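Local coordinates for protein K5 lyase (Enterobacteria phage k1-5, PDB 2X3H) that probably degrades the K5 capsular polysaccharide (heparosan) of its bacterial host by eliminative cleavage, as a trimeric phage tail-spike lyase, at residues A73-T78 and G99-S103; G119-H123 and I144-N149; Y290-G296 and Q317-V323; T351-G357 and G374-E379. All blocks are in the same frame, centred on the assembly; numbering follows the deposited sequence.

Contact 1: A73-T78 and G99-S103; sequences AGDATT and GVFSS
With CG turned opposite its own carbonyl carbon (chi1 -61°) and the ring set crosswise at chi2 82°, Phe101 lays one ring face under Gly74. The glycine CA sits 3.6 Å from the ring centroid, offset toward the rim, in a CH-pi contact. Next door, Val100 CG1, anti to the backbone N, meets Ala76 CB at 3.8 Å.

Two backbone bonds tie the loop to the strand. Val100 N gives to Gly74 O from well above the carbonyl plane, a 3.2 Å bond, while Ala76 N gives to Val100 O at 2.8 Å. Further on, a water accepts from Ser102 N and lies 2.7 Å from Thr78 O. Arg124 NH1 is hydrogen-bonded to Ser102 OG and also to Thr77 O.

The CB of Asp75 points away from the strand, and its carboxylate folds the loop: OD1 receives Thr77 N at 2.9 Å from above the carboxylate plane and Thr78 N at 2.8 Å on the syn side, and OD2 takes Thr78 OG1 through its syn lone pair. One carboxylate oxygen accepting from the amides two and three residues on marks an Asx turn and Asx motif, here in a surface loop beside the first coils of a parallel beta-helix.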
loop_
_atom_site.group_PDB
_atom_site.type_symbol
_atom_site.label_atom_id
_atom_site.label_comp_id
_atom_site.label_asym_id
_atom_site.label_seq_id
_atom_site.Cartn_x
_atom_site.Cartn_y
_atom_site.Cartn_z
ATOM N N ALA A 73 35.638 18.712 -28.512
ATOM C CA ALA A 73 35.682 17.858 -29.698
ATOM C C ALA A 73 34.506 16.889 -29.767
ATOM O O ALA A 73 33.877 16.723 -30.819
ATOM C CB ALA A 73 37.005 17.089 -29.735
ATOM N N GLY A 74 34.215 16.241 -28.644
ATOM C CA GLY A 74 33.181 15.204 -28.606
ATOM C C GLY A 74 33.422 14.007 -29.512
ATOM O O GLY A 74 32.468 13.397 -30.011
ATOM N N ASP A 75 34.690 13.642 -29.693
ATOM C CA ASP A 75 35.068 12.589 -30.648
ATOM C C ASP A 75 35.629 11.343 -29.967
ATOM O O ASP A 75 36.256 10.491 -30.614
ATOM C CB ASP A 75 36.090 13.132 -31.650
ATOM C CG ASP A 75 37.398 13.550 -30.980
ATOM O OD1 ASP A 75 37.570 13.262 -29.776
ATOM O OD2 ASP A 75 38.258 14.162 -31.665
ATOM N N ALA A 76 35.421 11.253 -28.657
ATOM C CA ALA A 76 35.812 10.094 -27.865
ATOM C C ALA A 76 37.323 9.903 -27.710
ATOM O O ALA A 76 37.757 8.958 -27.047
ATOM C CB ALA A 76 35.157 8.794 -28.420
ATOM N N THR A 77 38.124 10.784 -28.308
ATOM C CA THR A 77 39.583 10.616 -28.254
ATOM C C THR A 77 40.318 11.879 -27.805
ATOM O O THR A 77 41.258 11.806 -27.010
ATOM C CB THR A 77 40.180 10.085 -29.602
ATOM O OG1 THR A 77 40.159 11.113 -30.601
ATOM C CG2 THR A 77 39.401 8.880 -30.113
ATOM N N THR A 78 39.893 13.029 -28.319
ATOM C CA THR A 78 40.478 14.308 -27.913
ATOM C C THR A 78 40.183 14.537 -26.440
ATOM O O THR A 78 39.087 14.219 -25.966
ATOM C CB THR A 78 39.911 15.472 -28.755
ATOM O OG1 THR A 78 40.178 15.227 -30.147
ATOM C CG2 THR A 78 40.530 16.803 -28.345
ATOM N N GLY A 99 27.723 13.890 -28.873
ATOM C CA GLY A 99 29.089 13.401 -28.914
ATOM C C GLY A 99 29.488 12.609 -27.693
ATOM O O GLY A 99 28.712 12.470 -26.737
ATOM N N VAL A 100 30.700 12.068 -27.747
ATOM C CA VAL A 100 31.307 11.369 -26.636
ATOM C C VAL A 100 32.503 12.201 -26.205
ATOM O O VAL A 100 33.439 12.418 -26.985
ATOM C CB VAL A 100 31.748 9.949 -27.039
ATOM C CG1 VAL A 100 32.398 9.237 -25.857
ATOM C CG2 VAL A 100 30.561 9.143 -27.569
ATOM N N PHE A 101 32.464 12.689 -24.971
ATOM C CA PHE A 101 33.430 13.683 -24.523
ATOM C C PHE A 101 34.394 13.076 -23.532
ATOM O O PHE A 101 34.072 12.882 -22.356
ATOM C CB PHE A 101 32.705 14.900 -23.949
ATOM C CG PHE A 101 31.816 15.580 -24.945
ATOM C CD1 PHE A 101 30.526 15.101 -25.201
ATOM C CD2 PHE A 101 32.270 16.691 -25.649
ATOM C CE1 PHE A 101 29.708 15.719 -26.139
ATOM C CE2 PHE A 101 31.459 17.325 -26.565
ATOM C CZ PHE A 101 30.175 16.841 -26.823
ATOM N N SER A 102 35.577 12.741 -24.032
ATOM C CA SER A 102 36.609 12.142 -23.214
ATOM C C SER A 102 37.123 13.173 -22.230
ATOM O O SER A 102 37.568 14.249 -22.636
ATOM C CB SER A 102 37.755 11.649 -24.103
ATOM O OG SER A 102 38.752 11.035 -23.308
ATOM N N SER A 103 37.064 12.857 -20.938
ATOM C CA SER A 103 37.406 13.835 -19.916
ATOM C C SER A 103 37.830 13.173 -18.607
ATOM O O SER A 103 37.238 12.175 -18.177
ATOM C CB SER A 103 36.247 14.830 -19.693
ATOM O OG SER A 103 34.986 14.165 -19.703
HETATM O O HOH W 1 36.440 13.834 -26.567
#

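Contact 2: G119-H123 and I144-N149; sequences GVLSH and ITVESN
Asn149 turns its side-chain amide back toward the neighbouring strand, where ND2 gives to His123 O at 2.8 Å, the acceptor 16° out of the amide plane; the same nitrogen makes a weak bond to Ser122 OG. His123 CB rests against Glu147 O, while the ring leads away to stack on the ring of Tyr130. A water links His123 ND1, 2.9 Å away, to Ser148 OG, just past the end of strand 144-147.

Behind this end runs a regular parallel ladder, the stacking of neighbouring coils in a parallel beta-helix. Thr145 N gives to Gly119 O, Leu121 N to Thr145 O (2.8 Å, 171° at the hydrogen), Glu147 N to Leu121 O, and His123 N to Glu147 O at 3.0 Å. Val120 and Thr145 stand side by side on one face of the sheet, together with Ser122 and Glu147. The extended Glu147 chain crosses Val120 obliquely, its OE1 3.9 Å from Val120 CG1. On the face of Leu121 and Val146, Ile144 reaches across with CG1 anti to its N (chi1 -162°), and its CD1 meets Leu121 CG at 4.0 Å.

Strand 99-103 lies beyond 119-123, and strand 168-178 beyond 144-147. Leu113 of strand 112-114 packs on Leu121 and Ile144, and Tyr130 fills in against Leu121 and Val146.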
loop_
_atom_site.group_PDB
_atom_site.type_symbol
_atom_site.label_atom_id
_atom_site.label_comp_id
_atom_site.label_asym_id
_atom_site.label_seq_id
_atom_site.Cartn_x
_atom_site.Cartn_y
_atom_site.Cartn_z
ATOM N N GLY A 119 24.441 13.403 -25.315
ATOM C CA GLY A 119 25.781 13.597 -24.781
ATOM C C GLY A 119 26.228 12.424 -23.925
ATOM O O GLY A 119 25.434 11.862 -23.155
ATOM N N VAL A 120 27.490 12.033 -24.081
ATOM C CA VAL A 120 28.103 11.013 -23.237
ATOM C C VAL A 120 29.362 11.591 -22.608
ATOM O O VAL A 120 30.251 12.050 -23.324
ATOM C CB VAL A 120 28.509 9.768 -24.054
ATOM C CG1 VAL A 120 29.160 8.713 -23.139
ATOM C CG2 VAL A 120 27.308 9.205 -24.801
ATOM N N LEU A 121 29.430 11.592 -21.277
ATOM C CA LEU A 121 30.646 11.998 -20.589
ATOM C C LEU A 121 31.460 10.749 -20.319
ATOM O O LEU A 121 31.087 9.915 -19.492
ATOM C CB LEU A 121 30.323 12.733 -19.286
ATOM C CG LEU A 121 29.665 14.100 -19.482
ATOM C CD1 LEU A 121 29.329 14.749 -18.142
ATOM C CD2 LEU A 121 30.580 15.011 -20.290
ATOM N N SER A 122 32.565 10.600 -21.043
ATOM C CA SER A 122 33.360 9.376 -20.958
ATOM C C SER A 122 34.646 9.580 -20.166
ATOM O O SER A 122 35.564 10.277 -20.619
ATOM C CB SER A 122 33.676 8.862 -22.363
ATOM O OG SER A 122 34.492 7.707 -22.308
ATOM N N HIS A 123 34.708 8.966 -18.990
ATOM C CA HIS A 123 35.844 9.127 -18.091
ATOM C C HIS A 123 37.131 8.656 -18.761
ATOM O O HIS A 123 37.246 7.498 -19.184
ATOM C CB HIS A 123 35.603 8.374 -16.777
ATOM C CG HIS A 123 36.460 8.838 -15.635
ATOM N ND1 HIS A 123 36.621 8.096 -14.483
ATOM C CD2 HIS A 123 37.194 9.964 -15.462
ATOM C CE1 HIS A 123 37.417 8.744 -13.649
ATOM N NE2 HIS A 123 37.775 9.884 -14.217
ATOM N N ILE A 144 21.576 12.776 -19.808
ATOM C CA ILE A 144 22.967 12.559 -20.194
ATOM C C ILE A 144 23.423 11.170 -19.751
ATOM O O ILE A 144 22.823 10.562 -18.864
ATOM C CB ILE A 144 23.864 13.682 -19.586
ATOM C CG1 ILE A 144 25.216 13.771 -20.306
ATOM C CG2 ILE A 144 24.036 13.497 -18.071
ATOM C CD1 ILE A 144 25.847 15.171 -20.204
ATOM N N THR A 145 24.465 10.668 -20.395
ATOM C CA THR A 145 25.074 9.404 -20.016
ATOM C C THR A 145 26.443 9.686 -19.411
ATOM O O THR A 145 27.169 10.553 -19.898
ATOM C CB THR A 145 25.232 8.502 -21.251
ATOM O OG1 THR A 145 23.931 8.195 -21.776
ATOM C CG2 THR A 145 25.978 7.221 -20.889
ATOM N N VAL A 146 26.769 8.970 -18.339
ATOM C CA VAL A 146 28.086 9.034 -17.705
ATOM C C VAL A 146 28.723 7.654 -17.788
ATOM O O VAL A 146 28.219 6.688 -17.217
ATOM C CB VAL A 146 27.978 9.520 -16.244
ATOM C CG1 VAL A 146 29.354 9.561 -15.564
ATOM C CG2 VAL A 146 27.308 10.892 -16.200
ATOM N N GLU A 147 29.817 7.566 -18.540
ATOM C CA GLU A 147 30.482 6.302 -18.794
ATOM C C GLU A 147 31.793 6.196 -18.024
ATOM O O GLU A 147 32.604 7.121 -18.039
ATOM C CB GLU A 147 30.766 6.155 -20.294
ATOM C CG GLU A 147 31.450 4.844 -20.633
ATOM C CD GLU A 147 31.641 4.611 -22.122
ATOM O OE1 GLU A 147 31.205 5.449 -22.949
ATOM O OE2 GLU A 147 32.237 3.558 -22.462
ATOM N N SER A 148 31.996 5.070 -17.380
ATOM C CA SER A 148 33.249 4.835 -16.672
ATOM C C SER A 148 34.202 4.019 -17.563
ATOM O O SER A 148 33.764 3.392 -18.530
ATOM C CB SER A 148 32.948 4.143 -15.328
ATOM O OG SER A 148 34.115 3.870 -14.585
ATOM N N ASN A 149 35.503 4.046 -17.229
ATOM C CA ASN A 149 36.511 3.284 -17.975
ATOM C C ASN A 149 37.611 2.795 -17.038
ATOM O O ASN A 149 38.802 3.045 -17.273
ATOM C CB ASN A 149 37.122 4.138 -19.088
ATOM C CG ASN A 149 36.184 4.325 -20.254
ATOM O OD1 ASN A 149 35.857 3.369 -20.964
ATOM N ND2 ASN A 149 35.738 5.563 -20.462
HETATM O O HOH W 2 23.339 10.208 -23.697
HETATM O O HOH W 3 34.274 6.653 -13.675
#

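Contact 3: Y290-G296 and Q317-V323; sequences YAAVVAG and QAHGVTV
The ring of Tyr290 lies over the imidazole of His319 in an offset stack, centroids 4.3 Å apart and planes inclined by 30°. ND1 of His319 sits over the centre of the phenol ring, and CE1 comes within 3.3 Å of Tyr290 CZ. Tyr290 reaches this position although its CB sets out away from the other segment: CG is anti to the backbone N (chi1 -171°), which swings the ring back over the histidine. Gln317 runs alongside in the same direction, its OE1 at the edge of the phenol ring.

The imidazole is fixed at its rim as well as on its face. His319 ND1 donates to Tyr290 O at 3.0 Å, with that oxygen in the ring plane, and more weakly to Gln317 O. NE2 is hydrogen-bonded to Arg354 NH1, so the ring is held at both nitrogens.

Both segments turn a corner, at Ala292 and at Gly320, where successive coils of a right-handed parallel beta-helix pass from one face to the next. Gly320 O receives Val293 N in its carbonyl plane. Beyond the corner the parallel ladder resumes, with Thr322 N giving to Val293 O at 3.0 Å and Ala295 N to Thr322 O at 2.8 Å.

Val293 and Val321 stand side by side, CB to CG2 3.9 Å, and point into the interior toward Val306 and Val333. On the other face Thr322 OG1 lies beside Val294 CG1 and shares a water with Gly296 N, the water being 3.0 Å from OG1.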
loop_
_atom_site.group_PDB
_atom_site.type_symbol
_atom_site.label_atom_id
_atom_site.label_comp_id
_atom_site.label_asym_id
_atom_site.label_seq_id
_atom_site.Cartn_x
_atom_site.Cartn_y
_atom_site.Cartn_z
ATOM N N TYR A 290 20.582 -12.249 -2.710
ATOM C CA TYR A 290 20.461 -12.421 -1.257
ATOM C C TYR A 290 19.150 -11.925 -0.676
ATOM O O TYR A 290 18.476 -12.664 0.037
ATOM C CB TYR A 290 21.638 -11.771 -0.521
ATOM C CG TYR A 290 21.666 -12.123 0.954
ATOM C CD1 TYR A 290 22.259 -13.300 1.397
ATOM C CD2 TYR A 290 21.061 -11.297 1.904
ATOM C CE1 TYR A 290 22.274 -13.634 2.745
ATOM C CE2 TYR A 290 21.080 -11.615 3.250
ATOM C CZ TYR A 290 21.688 -12.789 3.667
ATOM O OH TYR A 290 21.721 -13.124 5.008
ATOM N N ALA A 291 18.784 -10.675 -0.969
ATOM C CA ALA A 291 17.532 -10.126 -0.431
ATOM C C ALA A 291 16.979 -9.027 -1.318
ATOM O O ALA A 291 17.737 -8.331 -2.002
ATOM C CB ALA A 291 17.752 -9.599 0.960
ATOM N N ALA A 292 15.658 -8.863 -1.316
ATOM C CA ALA A 292 15.070 -7.705 -1.992
ATOM C C ALA A 292 15.393 -6.428 -1.222
ATOM O O ALA A 292 15.893 -5.453 -1.795
ATOM C CB ALA A 292 13.555 -7.864 -2.158
ATOM N N VAL A 293 15.122 -6.445 0.081
ATOM C CA VAL A 293 15.240 -5.239 0.903
ATOM C C VAL A 293 15.966 -5.554 2.194
ATOM O O VAL A 293 15.592 -6.480 2.919
ATOM C CB VAL A 293 13.827 -4.690 1.261
ATOM C CG1 VAL A 293 13.938 -3.557 2.282
ATOM C CG2 VAL A 293 13.104 -4.224 0.017
ATOM N N VAL A 294 17.008 -4.779 2.484
ATOM C CA VAL A 294 17.689 -4.852 3.775
ATOM C C VAL A 294 17.265 -3.589 4.525
ATOM O O VAL A 294 17.725 -2.479 4.202
ATOM C CB VAL A 294 19.232 -4.908 3.593
ATOM C CG1 VAL A 294 19.925 -4.844 4.939
ATOM C CG2 VAL A 294 19.660 -6.174 2.815
ATOM N N ALA A 295 16.333 -3.741 5.471
ATOM C CA ALA A 295 15.739 -2.594 6.180
ATOM C C ALA A 295 16.738 -1.944 7.149
ATOM O O ALA A 295 16.586 -0.777 7.512
ATOM C CB ALA A 295 14.456 -3.024 6.942
ATOM N N GLY A 296 17.746 -2.711 7.573
ATOM C CA GLY A 296 18.810 -2.172 8.424
ATOM C C GLY A 296 18.505 -2.111 9.916
ATOM O O GLY A 296 17.525 -2.708 10.427
ATOM N N GLN A 317 20.797 -18.580 -0.346
ATOM C CA GLN A 317 19.915 -18.193 0.751
ATOM C C GLN A 317 19.048 -17.032 0.287
ATOM O O GLN A 317 19.481 -15.879 0.280
ATOM C CB GLN A 317 20.734 -17.772 1.969
ATOM C CG GLN A 317 21.588 -18.877 2.571
ATOM C CD GLN A 317 22.585 -18.343 3.590
ATOM O OE1 GLN A 317 23.121 -17.241 3.436
ATOM N NE2 GLN A 317 22.862 -19.134 4.623
ATOM N N ALA A 318 17.818 -17.349 -0.107
ATOM C CA ALA A 318 16.910 -16.363 -0.676
ATOM C C ALA A 318 16.108 -15.683 0.426
ATOM O O ALA A 318 15.503 -16.361 1.256
ATOM C CB ALA A 318 15.973 -17.028 -1.686
ATOM N N HIS A 319 16.121 -14.351 0.429
ATOM C CA HIS A 319 15.364 -13.557 1.419
ATOM C C HIS A 319 14.427 -12.547 0.758
ATOM O O HIS A 319 14.737 -11.998 -0.300
ATOM C CB HIS A 319 16.301 -12.753 2.330
ATOM C CG HIS A 319 17.234 -13.582 3.152
ATOM N ND1 HIS A 319 18.394 -14.134 2.646
ATOM C CD2 HIS A 319 17.197 -13.917 4.464
ATOM C CE1 HIS A 319 19.038 -14.765 3.616
ATOM N NE2 HIS A 319 18.322 -14.663 4.725
ATOM N N GLY A 320 13.300 -12.269 1.424
ATOM C CA GLY A 320 12.399 -11.204 0.996
ATOM C C GLY A 320 12.917 -9.903 1.595
ATOM O O GLY A 320 13.624 -9.137 0.918
ATOM N N VAL A 321 12.608 -9.688 2.876
ATOM C CA VAL A 321 13.079 -8.506 3.613
ATOM C C VAL A 321 13.793 -8.943 4.897
ATOM O O VAL A 321 13.339 -9.851 5.586
ATOM C CB VAL A 321 11.900 -7.551 3.974
ATOM C CG1 VAL A 321 12.408 -6.315 4.723
ATOM C CG2 VAL A 321 11.121 -7.150 2.727
ATOM N N THR A 322 14.924 -8.307 5.203
ATOM C CA THR A 322 15.573 -8.512 6.485
ATOM C C THR A 322 15.479 -7.213 7.272
ATOM O O THR A 322 15.430 -6.122 6.694
ATOM C CB THR A 322 17.053 -8.942 6.345
ATOM O OG1 THR A 322 17.863 -7.805 6.031
ATOM C CG2 THR A 322 17.198 -10.019 5.254
ATOM N N VAL A 323 15.409 -7.332 8.590
ATOM C CA VAL A 323 15.355 -6.133 9.421
ATOM C C VAL A 323 16.089 -6.397 10.719
ATOM O O VAL A 323 15.913 -7.461 11.338
ATOM C CB VAL A 323 13.899 -5.670 9.680
ATOM C CG1 VAL A 323 13.087 -6.801 10.330
ATOM C CG2 VAL A 323 13.858 -4.403 10.543
HETATM O O HOH W 4 18.261 -5.513 7.970
#

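Contact 4: T351-G357 and G374-E379; sequences TIARFIG and GVITFE
Neighbouring coils of the parallel beta-helix stack here, strand 353-355 on strand 376-378, with axes 4.9 Å apart and only 3° between their directions. Glu379 takes the guanidinium of Arg354 in a side-on salt bridge: NE and NH2 both bond to the single oxygen OE2, each at 2.9 Å and in the guanidinium plane, while the two flat groups are turned 53° against each other. Arg354 is extended from CG to NE, with CG anti to the backbone N, and this carries it past Thr377 to the glutamate; its remaining nitrogen, NH1, is hydrogen-bonded outside this pair of segments.

On the opposite face Phe355 and Phe378 run side by side, planes 30° apart and strongly displaced; Phe355 CD1 meets Phe378 CD1 at 3.6 Å. Ile376 CG2 lies over one face of Phe378. Along the backbone Phe355 N gives to Thr377 O at 2.8 Å and Glu379 N to Phe355 O. Near the corner at Ile352, a water bridges Thr351 OG1 and Thr377 OG1. The other glutamate oxygen, OE1, takes Gly357 N at 3.0 Å from above the carboxylate plane.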
loop_
_atom_site.group_PDB
_atom_site.type_symbol
_atom_site.label_atom_id
_atom_site.label_comp_id
_atom_site.label_asym_id
_atom_site.label_seq_id
_atom_site.Cartn_x
_atom_site.Cartn_y
_atom_site.Cartn_z
ATOM N N THR A 351 13.547 -17.401 3.064
ATOM C CA THR A 351 13.106 -16.684 4.254
ATOM C C THR A 351 12.432 -15.396 3.790
ATOM O O THR A 351 13.110 -14.497 3.305
ATOM C CB THR A 351 14.316 -16.309 5.146
ATOM O OG1 THR A 351 15.027 -17.495 5.524
ATOM C CG2 THR A 351 13.853 -15.589 6.413
ATOM N N ILE A 352 11.108 -15.288 3.903
ATOM C CA ILE A 352 10.433 -14.088 3.383
ATOM C C ILE A 352 10.621 -12.864 4.291
ATOM O O ILE A 352 10.651 -11.718 3.812
ATOM C CB ILE A 352 8.930 -14.358 3.056
ATOM C CG1 ILE A 352 8.326 -13.228 2.215
ATOM C CG2 ILE A 352 8.111 -14.574 4.321
ATOM C CD1 ILE A 352 7.055 -13.621 1.506
ATOM N N ALA A 353 10.755 -13.117 5.593
ATOM C CA ALA A 353 11.038 -12.044 6.550
ATOM C C ALA A 353 11.995 -12.593 7.601
ATOM O O ALA A 353 11.715 -13.620 8.226
ATOM C CB ALA A 353 9.740 -11.555 7.205
ATOM N N ARG A 354 13.118 -11.904 7.789
ATOM C CA ARG A 354 14.142 -12.320 8.745
ATOM C C ARG A 354 14.365 -11.214 9.757
ATOM O O ARG A 354 14.673 -10.087 9.375
ATOM C CB ARG A 354 15.455 -12.641 8.008
ATOM C CG ARG A 354 16.593 -13.027 8.932
ATOM C CD ARG A 354 17.824 -13.476 8.129
ATOM N NE ARG A 354 18.934 -13.875 8.990
ATOM C CZ ARG A 354 20.055 -14.436 8.547
ATOM N NH1 ARG A 354 20.218 -14.688 7.245
ATOM N NH2 ARG A 354 21.014 -14.751 9.411
ATOM N N PHE A 355 14.188 -11.543 11.037
ATOM C CA PHE A 355 14.311 -10.576 12.113
ATOM C C PHE A 355 15.630 -10.840 12.802
ATOM O O PHE A 355 15.787 -11.805 13.557
ATOM C CB PHE A 355 13.095 -10.673 13.049
ATOM C CG PHE A 355 11.792 -10.389 12.334
ATOM C CD1 PHE A 355 11.114 -11.408 11.686
ATOM C CD2 PHE A 355 11.277 -9.105 12.267
ATOM C CE1 PHE A 355 9.921 -11.135 10.992
ATOM C CE2 PHE A 355 10.101 -8.829 11.585
ATOM C CZ PHE A 355 9.424 -9.849 10.949
ATOM N N ILE A 356 16.585 -9.972 12.494
ATOM C CA ILE A 356 17.985 -10.194 12.829
ATOM C C ILE A 356 18.331 -9.682 14.213
ATOM O O ILE A 356 17.958 -8.575 14.589
ATOM C CB ILE A 356 18.899 -9.444 11.839
ATOM C CG1 ILE A 356 18.685 -9.947 10.413
ATOM C CG2 ILE A 356 20.366 -9.533 12.267
ATOM C CD1 ILE A 356 19.404 -9.118 9.356
ATOM N N GLY A 357 19.072 -10.485 14.961
ATOM C CA GLY A 357 19.619 -10.015 16.231
ATOM C C GLY A 357 18.560 -9.572 17.218
ATOM O O GLY A 357 17.700 -10.368 17.593
ATOM N N GLY A 374 11.095 -22.812 4.262
ATOM C CA GLY A 374 11.359 -21.671 5.135
ATOM C C GLY A 374 10.446 -20.501 4.817
ATOM O O GLY A 374 10.221 -20.181 3.642
ATOM N N VAL A 375 9.924 -19.857 5.858
ATOM C CA VAL A 375 9.096 -18.665 5.673
ATOM C C VAL A 375 9.572 -17.525 6.594
ATOM O O VAL A 375 10.052 -16.506 6.116
ATOM C CB VAL A 375 7.579 -18.940 5.903
ATOM C CG1 VAL A 375 6.780 -17.662 5.688
ATOM C CG2 VAL A 375 7.071 -20.045 4.966
ATOM N N ILE A 376 9.470 -17.716 7.914
ATOM C CA ILE A 376 9.877 -16.669 8.870
ATOM C C ILE A 376 11.080 -17.101 9.693
ATOM O O ILE A 376 11.146 -18.259 10.131
ATOM C CB ILE A 376 8.712 -16.323 9.837
ATOM C CG1 ILE A 376 7.493 -15.852 9.052
ATOM C CG2 ILE A 376 9.106 -15.221 10.817
ATOM C CD1 ILE A 376 6.176 -15.987 9.822
ATOM N N THR A 377 12.029 -16.182 9.914
ATOM C CA THR A 377 13.125 -16.427 10.866
ATOM C C THR A 377 13.135 -15.347 11.939
ATOM O O THR A 377 13.291 -14.161 11.622
ATOM C CB THR A 377 14.509 -16.459 10.172
ATOM O OG1 THR A 377 14.574 -17.572 9.263
ATOM C CG2 THR A 377 15.613 -16.572 11.215
ATOM N N PHE A 378 12.944 -15.771 13.188
ATOM C CA PHE A 378 13.063 -14.896 14.355
ATOM C C PHE A 378 14.373 -15.292 15.024
ATOM O O PHE A 378 14.479 -16.404 15.557
ATOM C CB PHE A 378 11.936 -15.149 15.366
ATOM C CG PHE A 378 10.561 -14.761 14.890
ATOM C CD1 PHE A 378 10.277 -13.454 14.502
ATOM C CD2 PHE A 378 9.541 -15.691 14.894
ATOM C CE1 PHE A 378 9.008 -13.087 14.093
ATOM C CE2 PHE A 378 8.254 -15.332 14.495
ATOM C CZ PHE A 378 7.991 -14.029 14.088
ATOM N N GLU A 379 15.369 -14.413 15.006
ATOM C CA GLU A 379 16.638 -14.758 15.648
ATOM C C GLU A 379 16.507 -14.645 17.169
ATOM O O GLU A 379 15.555 -14.061 17.683
ATOM C CB GLU A 379 17.809 -13.938 15.080
ATOM C CG GLU A 379 17.970 -14.172 13.582
ATOM C CD GLU A 379 19.284 -13.692 12.977
ATOM O OE1 GLU A 379 20.072 -12.989 13.653
ATOM O OE2 GLU A 379 19.493 -14.015 11.784
HETATM O O HOH W 5 13.234 -18.648 7.269
#

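The four contacts follow one another along the chain, each closing before the next opens, and fall into two pairs. Contacts 1 and 2 lie near the N-terminal end of the beta-helix, centres 10 Å apart, joined where strands 99-103 and 119-123 pair. Contacts 3 and 4 lie 9 Å apart further along, where strands 317-319 and 321-323 both neighbour 349-355. Between contacts 2 and 3 the centres are 32 Å apart and the nearest atoms about 23 Å, a gap filled by intervening coils. Contacts 2, 3 and 4 each join successive coils of one elongated solenoid, whereas contact 1 fixes a loop to strand 99-103. Val323 packs on Phe355 and Tyr290 on Arg354 where contacts 3 and 4 meet.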